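Local coordinates for flagellar hook-associated protein 3 (PDB 5ZIY), which probably serves as a structural junction protein of the bacterial flagellum, linking the hook region to the filament, at residues A[126-131]-A[188-193]; A[22-27]-A[122-127]. One frame throughout, in Å; residues are numbered along the deposited sequence.

How the contacts relate
Both contacts press the β-hairpin of strands 120-123 and 129-133 against a long helix, but each takes a different helix. Contact 1 sets the turn and second strand (126-131) on helix 162-204; contact 2 sets the first strand and turn (122-127) on helix 8-60. Their centres are about 9 Å apart, and they share Asp126 and Gly127. Each is partly buried, with two buried residues, and reaches solvent at the turn. Their chemistry differs: contact 1 is mainly aromatic and apolar, whereas contact 2 pairs a methionine-leucine packing with a weak carboxylate-to-backbone bond. Phe193 against Leu124 joins the two apolar patches, and a probable Trp122-Phe130 backbone bond joins the strands.

Contact 1: A[126-131]-A[188-193]; sequences DGYEFK and NTMETF. With ZN (zinc ion), chain C; ZN (zinc ion), chain E.
Phe193 turns an edge of its ring toward the face of Tyr128, forming a T-shaped aromatic pair between helix 162-204 and the hairpin. The two ring centroids lie 5.2 Å apart and the planes meet at 64°, so this is not a parallel stack. Phe193 CE2 makes the closest approach, 3.6 Å from Tyr128 CG. It stands over one face of the tyrosine ring, offset toward the rim. The tyrosine is swung toward the helix because its CG stands anti to the backbone N (chi1 -178°).

Apolar packing continues one turn back along the helix. The Met190 chain bends at chi2 (-57°), and its terminal methyl reaches two rings of the hairpin: Met190 CE is 3.8 Å from Tyr128 CE2 and 3.7 Å from CE1 of the buried Phe130. The methyl of Thr189 adds a looser contact at the hydroxyl end of the tyrosine, with Thr189 CG2 4.0 Å from Tyr128 CZ.

Polar interactions shape the turn rather than bridge the two segments. Asp126 OD1 accepts an almost straight bond of 3.1 Å from Tyr128 N, an Asx turn in which the donor stands above the carboxylate plane; the other oxygen, OD2, lies near Phe193 CE1. At the backbone angles of Gly127 a CB would jam against the carbonyl O of Asp126, which calls for glycine.

Metal binding involves glutamates that touch nothing across these two segments. Glu129 OE2 holds one zinc ion at 2.2 Å, and Glu191 OE2 holds another at 2.0 Å, which also has a water ligand.

Phe130 also touches Ser31 of helix 8-60, and Phe193 joins the two helices by touching Ile28. The arrangement is consistent with the flagellin-like D1 domain, in which a β-hairpin lies on long N- and C-terminal helices.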
loop_
_atom_site.group_PDB
_atom_site.type_symbol
_atom_site.label_atom_id
_atom_site.label_comp_id
_atom_site.label_asym_id
_atom_site.label_seq_id
_atom_site.Cartn_x
_atom_site.Cartn_y
_atom_site.Cartn_z
ATOM N N ASP A 126 6.976 18.550 14.185
ATOM C CA ASP A 126 8.377 18.579 14.602
ATOM C C ASP A 126 9.384 18.369 13.456
ATOM O O ASP A 126 10.563 18.129 13.716
ATOM C CB ASP A 126 8.640 17.501 15.697
ATOM C CG ASP A 126 8.781 16.087 15.122
ATOM O OD1 ASP A 126 8.445 15.877 13.955
ATOM O OD2 ASP A 126 9.219 15.154 15.838
ATOM N N GLY A 127 8.950 18.410 12.202
ATOM C CA GLY A 127 9.891 18.277 11.085
ATOM C C GLY A 127 9.998 16.928 10.393
ATOM O O GLY A 127 10.510 16.869 9.269
ATOM N N TYR A 128 9.511 15.849 11.028
ATOM C CA TYR A 128 9.628 14.512 10.419
ATOM C C TYR A 128 8.758 14.388 9.147
ATOM O O TYR A 128 7.568 14.625 9.173
ATOM C CB TYR A 128 9.277 13.405 11.423
ATOM C CG TYR A 128 9.418 12.004 10.858
ATOM C CD1 TYR A 128 10.663 11.349 10.782
ATOM C CD2 TYR A 128 8.305 11.330 10.399
ATOM C CE1 TYR A 128 10.766 10.023 10.260
ATOM C CE2 TYR A 128 8.404 10.041 9.856
ATOM C CZ TYR A 128 9.610 9.395 9.791
ATOM O OH TYR A 128 9.602 8.111 9.222
ATOM N N GLU A 129 9.374 13.973 8.064
ATOM C CA GLU A 129 8.705 13.816 6.784
ATOM C C GLU A 129 8.629 12.397 6.285
ATOM O O GLU A 129 9.543 11.666 6.425
ATOM C CB GLU A 129 9.485 14.582 5.724
ATOM C CG GLU A 129 9.559 16.024 5.995
ATOM C CD GLU A 129 10.109 16.746 4.804
ATOM O OE1 GLU A 129 11.230 16.364 4.350
ATOM O OE2 GLU A 129 9.399 17.655 4.316
ATOM N N PHE A 130 7.510 12.027 5.689
ATOM C CA PHE A 130 7.387 10.734 5.009
ATOM C C PHE A 130 6.484 10.858 3.787
ATOM O O PHE A 130 5.756 11.838 3.631
ATOM C CB PHE A 130 6.843 9.678 5.943
ATOM C CG PHE A 130 5.387 9.843 6.263
ATOM C CD1 PHE A 130 4.971 10.799 7.171
ATOM C CD2 PHE A 130 4.441 9.021 5.685
ATOM C CE1 PHE A 130 3.624 10.921 7.475
ATOM C CE2 PHE A 130 3.092 9.188 5.958
ATOM C CZ PHE A 130 2.701 10.127 6.857
ATOM N N LYS A 131 6.554 9.852 2.920
ATOM C CA LYS A 131 5.717 9.770 1.729
ATOM C C LYS A 131 4.405 9.190 2.097
ATOM O O LYS A 131 4.350 8.039 2.491
ATOM C CB LYS A 131 6.371 8.885 0.684
ATOM C CG LYS A 131 7.751 9.392 0.254
ATOM C CD LYS A 131 8.578 8.251 -0.272
ATOM C CE LYS A 131 9.959 8.707 -0.810
ATOM N NZ LYS A 131 9.706 9.564 -2.012
ATOM N N ASN A 188 5.982 1.996 12.962
ATOM C CA ASN A 188 6.666 1.769 14.232
ATOM C C ASN A 188 7.295 3.074 14.760
ATOM O O ASN A 188 7.165 3.430 15.931
ATOM C CB ASN A 188 7.763 0.702 14.026
ATOM C CG ASN A 188 7.255 -0.728 14.198
ATOM O OD1 ASN A 188 6.166 -0.951 14.755
ATOM N ND2 ASN A 188 8.054 -1.714 13.736
ATOM N N THR A 189 7.974 3.784 13.866
ATOM C CA THR A 189 8.406 5.158 14.106
ATOM C C THR A 189 7.270 6.084 14.609
ATOM O O THR A 189 7.441 6.798 15.606
ATOM C CB THR A 189 9.049 5.744 12.844
ATOM O OG1 THR A 189 10.139 4.890 12.447
ATOM C CG2 THR A 189 9.570 7.159 13.116
ATOM N N MET A 190 6.138 6.086 13.924
ATOM C CA MET A 190 5.011 6.924 14.342
ATOM C C MET A 190 4.569 6.545 15.735
ATOM O O MET A 190 4.240 7.391 16.570
ATOM C CB MET A 190 3.808 6.756 13.424
ATOM C CG MET A 190 3.887 7.462 12.133
ATOM S SD MET A 190 4.132 9.237 12.306
ATOM C CE MET A 190 4.779 9.468 10.635
ATOM N N GLU A 191 4.567 5.257 16.002
ATOM C CA GLU A 191 4.138 4.769 17.322
ATOM C C GLU A 191 5.130 5.167 18.430
ATOM O O GLU A 191 4.737 5.378 19.587
ATOM C CB GLU A 191 3.946 3.234 17.278
ATOM C CG GLU A 191 2.754 2.755 16.430
ATOM C CD GLU A 191 1.413 2.869 17.141
ATOM O OE1 GLU A 191 1.310 3.663 18.112
ATOM O OE2 GLU A 191 0.455 2.150 16.748
ATOM N N THR A 192 6.418 5.204 18.095
ATOM C CA THR A 192 7.429 5.691 19.032
ATOM C C THR A 192 7.239 7.188 19.258
ATOM O O THR A 192 7.309 7.644 20.396
ATOM C CB THR A 192 8.879 5.429 18.540
ATOM O OG1 THR A 192 9.018 4.065 18.162
ATOM C CG2 THR A 192 9.899 5.747 19.591
ATOM N N PHE A 193 6.986 7.940 18.190
ATOM C CA PHE A 193 6.743 9.386 18.334
ATOM C C PHE A 193 5.567 9.606 19.316
ATOM O O PHE A 193 5.700 10.416 20.221
ATOM C CB PHE A 193 6.482 10.106 16.995
ATOM C CG PHE A 193 7.738 10.450 16.195
ATOM C CD1 PHE A 193 8.848 11.020 16.792
ATOM C CD2 PHE A 193 7.770 10.242 14.837
ATOM C CE1 PHE A 193 9.960 11.338 16.053
ATOM C CE2 PHE A 193 8.898 10.567 14.085
ATOM C CZ PHE A 193 9.994 11.091 14.699
HETATM ZN ZN ZN C . 10.764 18.859 3.147
HETATM ZN ZN ZN E . -1.297 2.925 17.357
HETATM O O HOH W 1 -1.389 2.131 19.671
#

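Contact 2: A[22-27]-A[122-127]; sequences EQMQKD and WKLNDG
Gln23 meets Asn125 with the aliphatic part of its side chain lying against the asparagine amide: Gln23 CG is 3.7 Å from Asn125 ND2. Their amide planes are 60° apart, so the groups do not stack. The amide of Gln23 instead folds back along its own helix, where Gln23 NE2 donates to Asp27 OD1 at 2.7 Å, with the acceptor in the amide plane. Asn125 OD1 has a weak bond from Asn20, which lies earlier in helix 8-60.

Met24 carries the apolar part. Its CG is anti to the backbone N, and a bend at chi2 (74°) then brings the thioether down to the hairpin. Met24 SD lies 3.9 Å from Leu124 CB, while Met24 CE packs 3.6 Å from Leu124 CD2. The same methyl lies beside the carboxylate of Asp126, whose OD1 is taken by Tyr128 N; the modelled approach is too short to be relied on. Leu124 touches Met190 and Phe193, and Met24 touches Leu197, so Leu124 and Met24 both also touch helix 162-204, where the hairpin and the two helices meet. The part of the hairpin they meet is a type I β-turn from Leu124 to Gly127, closed by the 3.0 Å bond from Gly127 N to Leu124 O; it joins strand 120-123 to strand 129-133 and sits on the flagellin-type N-terminal helical region.

Asp27, one helical turn beyond Gln23, addresses the backbone of this turn. Asp27 OD2 accepts from Asn125 N at 2.9 Å, but the N-H...O angle of 118° makes the bond weak. The same oxygen, Asp27 OD2, also lies against the side chain of the asparagine, 3.6 Å from Asn125 CB.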
loop_
_atom_site.group_PDB
_atom_site.type_symbol
_atom_site.label_atom_id
_atom_site.label_comp_id
_atom_site.label_asym_id
_atom_site.label_seq_id
_atom_site.Cartn_x
_atom_site.Cartn_y
_atom_site.Cartn_z
ATOM N N GLU A 22 -0.089 19.147 21.114
ATOM C CA GLU A 22 -1.411 18.906 20.524
ATOM C C GLU A 22 -1.367 18.738 18.997
ATOM O O GLU A 22 -2.009 17.833 18.441
ATOM C CB GLU A 22 -2.374 20.049 20.844
ATOM N N GLN A 23 -0.640 19.605 18.317
ATOM C CA GLN A 23 -0.646 19.557 16.861
ATOM C C GLN A 23 0.057 18.290 16.425
ATOM O O GLN A 23 -0.383 17.608 15.531
ATOM C CB GLN A 23 0.070 20.774 16.256
ATOM C CG GLN A 23 0.073 20.748 14.714
ATOM C CD GLN A 23 -1.342 20.647 14.173
ATOM O OE1 GLN A 23 -2.206 21.486 14.508
ATOM N NE2 GLN A 23 -1.601 19.621 13.358
ATOM N N MET A 24 1.175 17.989 17.061
ATOM C CA MET A 24 1.907 16.774 16.761
ATOM C C MET A 24 1.065 15.506 16.972
ATOM O O MET A 24 1.142 14.590 16.178
ATOM C CB MET A 24 3.148 16.712 17.639
ATOM C CG MET A 24 4.023 15.524 17.342
ATOM S SD MET A 24 4.929 15.685 15.835
ATOM C CE MET A 24 6.185 14.388 16.063
ATOM N N GLN A 25 0.251 15.487 18.029
ATOM C CA GLN A 25 -0.658 14.397 18.294
ATOM C C GLN A 25 -1.681 14.196 17.165
ATOM O O GLN A 25 -2.029 13.058 16.842
ATOM C CB GLN A 25 -1.433 14.656 19.630
ATOM N N LYS A 26 -2.188 15.301 16.613
ATOM C CA LYS A 26 -3.107 15.214 15.475
ATOM C C LYS A 26 -2.372 14.734 14.236
ATOM O O LYS A 26 -2.865 13.896 13.506
ATOM C CB LYS A 26 -3.769 16.559 15.208
ATOM C CG LYS A 26 -4.830 16.845 16.239
ATOM C CD LYS A 26 -4.972 18.323 16.570
ATOM C CE LYS A 26 -5.780 19.103 15.560
ATOM N NZ LYS A 26 -6.451 20.287 16.265
ATOM N N ASP A 27 -1.176 15.258 14.019
ATOM C CA ASP A 27 -0.378 14.881 12.858
ATOM C C ASP A 27 -0.072 13.364 12.933
ATOM O O ASP A 27 -0.161 12.654 11.926
ATOM C CB ASP A 27 0.914 15.670 12.862
ATOM C CG ASP A 27 0.734 17.130 12.446
ATOM O OD1 ASP A 27 -0.413 17.533 12.048
ATOM O OD2 ASP A 27 1.786 17.852 12.467
ATOM N N TRP A 122 4.086 14.261 3.551
ATOM C CA TRP A 122 3.453 14.872 4.727
ATOM C C TRP A 122 4.601 15.095 5.746
ATOM O O TRP A 122 5.634 14.334 5.777
ATOM C CB TRP A 122 2.456 13.904 5.357
ATOM C CG TRP A 122 1.154 13.892 4.779
ATOM C CD1 TRP A 122 0.778 14.401 3.574
ATOM C CD2 TRP A 122 -0.023 13.352 5.369
ATOM N NE1 TRP A 122 -0.552 14.200 3.378
ATOM C CE2 TRP A 122 -1.081 13.582 4.472
ATOM C CE3 TRP A 122 -0.294 12.739 6.586
ATOM C CZ2 TRP A 122 -2.371 13.172 4.721
ATOM C CZ3 TRP A 122 -1.569 12.340 6.844
ATOM C CH2 TRP A 122 -2.602 12.555 5.908
ATOM N N LYS A 123 4.430 16.132 6.539
ATOM C CA LYS A 123 5.478 16.557 7.416
ATOM C C LYS A 123 4.909 16.825 8.791
ATOM O O LYS A 123 4.025 17.619 8.952
ATOM C CB LYS A 123 6.104 17.790 6.822
ATOM C CG LYS A 123 7.118 18.418 7.659
ATOM C CD LYS A 123 7.746 19.557 6.908
ATOM C CE LYS A 123 8.382 20.520 7.859
ATOM N NZ LYS A 123 9.564 21.160 7.252
ATOM N N LEU A 124 5.383 16.101 9.779
ATOM C CA LEU A 124 4.937 16.302 11.147
ATOM C C LEU A 124 5.305 17.694 11.658
ATOM O O LEU A 124 6.202 18.335 11.113
ATOM C CB LEU A 124 5.592 15.250 12.058
ATOM C CG LEU A 124 4.879 13.928 12.278
ATOM C CD1 LEU A 124 4.136 13.495 11.047
ATOM C CD2 LEU A 124 5.874 12.847 12.843
ATOM N N ASN A 125 4.620 18.123 12.727
ATOM C CA ASN A 125 4.863 19.433 13.361
ATOM C C ASN A 125 6.309 19.635 13.784
ATOM O O ASN A 125 6.779 20.752 13.779
ATOM C CB ASN A 125 3.996 19.619 14.613
ATOM C CG ASN A 125 3.885 21.094 15.044
ATOM O OD1 ASN A 125 4.085 21.454 16.217
ATOM N ND2 ASN A 125 3.533 21.931 14.107
ATOM N N ASP A 126 6.976 18.550 14.185
ATOM C CA ASP A 126 8.377 18.579 14.602
ATOM C C ASP A 126 9.384 18.369 13.456
ATOM O O ASP A 126 10.563 18.129 13.716
ATOM C CB ASP A 126 8.640 17.501 15.697
ATOM C CG ASP A 126 8.781 16.087 15.122
ATOM O OD1 ASP A 126 8.445 15.877 13.955
ATOM O OD2 ASP A 126 9.219 15.154 15.838
ATOM N N GLY A 127 8.950 18.410 12.202
ATOM C CA GLY A 127 9.891 18.277 11.085
ATOM C C GLY A 127 9.998 16.928 10.393
ATOM O O GLY A 127 10.510 16.869 9.269
#